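Local coordinates for protein activated BY transcription factor SSRB (Salmonella enterica, PDB 2WNW) that is a glycosyl hydrolase family 30 protein, built from a TIM barrel and a beta-sandwich domain, whose expression is activated by the transcription factor SsrB, at residues 74-79 / 128-133. Residues are numbered along the deposited sequence; the frame is centred on the assembly and turned at random.
Sequences LYFSAQ and SGALRL
S77, whose backbone N lies against CD2 of L133, has its hydroxyl gripped twice from its own side of the contact. S77 OG accepts a hydrogen bond from the backbone N of Q79 (3.1 Å), which makes an ST turn, and NE2 of the same glutamine adds a weak second bond, N-H...O angle 125°. The turn lies just where the chain leaves the helix, and no hydrogen bond links 74-79 to 128-133; the contact rests on van der Waals packing, with carbon against carbon and against backbone atoms. At its centre the methyl group of A130 sits on the F76 ring as a CH-pi contact, CB 3.5 Å from the ring centroid and 8° off the normal, so that all six ring carbons share it. CB of Y75 lies over the opposite face, nearer the rim, and the phenyl ring is held between the two. F76 has CG anti to its carbonyl carbon (chi1 -49°), which swings the ring away from L133 and over A130. L133 meets the backbone end of F76 instead: the two CB atoms are 3.8 Å apart, and L133 CB also lies 3.7 Å from F76 O. The contact joins the C-terminal ends of helices 65-76 and 124-133 on the outside of the TIM barrel, just ahead of the loops leading into the adjacent parallel strands 85-90 and 138-143, with Y83 and M137 also packing on F76.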
# COMPACT_ATOMS: atom_id res chain seq x y z
N LEU A 74 0.89 -21.45 -26.58
CA LEU A 74 1.17 -20.10 -26.10
C LEU A 74 0.64 -19.87 -24.69
O LEU A 74 1.29 -19.24 -23.86
CB LEU A 74 0.54 -19.08 -27.04
CG LEU A 74 1.40 -18.22 -27.97
CD1 LEU A 74 2.82 -18.74 -28.07
CD2 LEU A 74 0.72 -18.17 -29.32
N TYR A 75 -0.55 -20.40 -24.43
CA TYR A 75 -1.19 -20.22 -23.14
C TYR A 75 -0.94 -21.32 -22.11
O TYR A 75 -0.74 -21.03 -20.93
CB TYR A 75 -2.70 -20.10 -23.34
CG TYR A 75 -3.25 -18.69 -23.44
CD1 TYR A 75 -4.28 -18.39 -24.33
CD2 TYR A 75 -2.80 -17.68 -22.59
CE1 TYR A 75 -4.86 -17.13 -24.36
CE2 TYR A 75 -3.38 -16.40 -22.61
CZ TYR A 75 -4.42 -16.14 -23.50
OH TYR A 75 -5.04 -14.91 -23.51
N PHE A 76 -0.95 -22.57 -22.56
CA PHE A 76 -0.81 -23.68 -21.62
C PHE A 76 0.47 -24.50 -21.61
O PHE A 76 0.61 -25.42 -20.80
CB PHE A 76 -2.03 -24.57 -21.78
CG PHE A 76 -3.32 -23.81 -21.75
CD1 PHE A 76 -3.97 -23.47 -22.93
CD2 PHE A 76 -3.85 -23.36 -20.54
CE1 PHE A 76 -5.12 -22.68 -22.91
CE2 PHE A 76 -5.00 -22.57 -20.52
CZ PHE A 76 -5.63 -22.23 -21.70
N SER A 77 1.41 -24.17 -22.48
CA SER A 77 2.68 -24.88 -22.51
C SER A 77 3.48 -24.45 -21.29
O SER A 77 3.47 -23.27 -20.92
CB SER A 77 3.47 -24.53 -23.77
OG SER A 77 4.83 -24.92 -23.65
N ALA A 78 4.16 -25.40 -20.66
CA ALA A 78 4.97 -25.11 -19.48
C ALA A 78 6.13 -24.19 -19.85
O ALA A 78 6.72 -23.54 -18.98
CB ALA A 78 5.49 -26.40 -18.87
N GLN A 79 6.47 -24.15 -21.13
CA GLN A 79 7.56 -23.31 -21.62
C GLN A 79 7.06 -21.95 -22.09
O GLN A 79 7.86 -21.10 -22.48
CB GLN A 79 8.31 -24.01 -22.75
CG GLN A 79 9.10 -25.23 -22.28
CD GLN A 79 8.21 -26.39 -21.89
OE1 GLN A 79 8.53 -27.16 -20.98
NE2 GLN A 79 7.09 -26.55 -22.60
N SER A 128 -10.61 -29.15 -23.00
CA SER A 128 -9.90 -30.42 -23.10
C SER A 128 -8.53 -30.22 -23.74
O SER A 128 -7.54 -30.84 -23.33
CB SER A 128 -10.71 -31.42 -23.92
OG SER A 128 -11.93 -31.72 -23.26
N GLY A 129 -8.47 -29.35 -24.74
CA GLY A 129 -7.21 -29.08 -25.40
C GLY A 129 -6.20 -28.48 -24.44
O GLY A 129 -5.02 -28.85 -24.46
N ALA A 130 -6.66 -27.56 -23.61
CA ALA A 130 -5.80 -26.90 -22.63
C ALA A 130 -5.33 -27.91 -21.59
O ALA A 130 -4.15 -27.93 -21.23
CB ALA A 130 -6.57 -25.77 -21.95
N LEU A 131 -6.25 -28.74 -21.13
CA LEU A 131 -5.97 -29.76 -20.13
C LEU A 131 -4.93 -30.76 -20.65
O LEU A 131 -4.18 -31.35 -19.87
CB LEU A 131 -7.26 -30.48 -19.76
CG LEU A 131 -7.83 -30.38 -18.34
CD1 LEU A 131 -7.36 -29.12 -17.64
CD2 LEU A 131 -9.35 -30.43 -18.43
N ARG A 132 -4.88 -30.95 -21.97
CA ARG A 132 -3.90 -31.86 -22.56
C ARG A 132 -2.49 -31.32 -22.31
O ARG A 132 -1.58 -32.08 -22.00
CB ARG A 132 -4.14 -32.03 -24.06
CG ARG A 132 -4.95 -33.26 -24.43
CD ARG A 132 -4.93 -33.50 -25.94
NE ARG A 132 -5.82 -32.59 -26.67
CZ ARG A 132 -7.14 -32.69 -26.68
NH1 ARG A 132 -7.74 -33.67 -26.01
NH2 ARG A 132 -7.87 -31.82 -27.36
N LEU A 133 -2.33 -30.01 -22.45
CA LEU A 133 -1.03 -29.38 -22.23
C LEU A 133 -0.73 -29.27 -20.73
O LEU A 133 0.42 -29.44 -20.32
CB LEU A 133 -0.98 -28.00 -22.88
CG LEU A 133 -0.61 -28.02 -24.37
CD1 LEU A 133 -1.68 -28.74 -25.17
CD2 LEU A 133 -0.45 -26.60 -24.87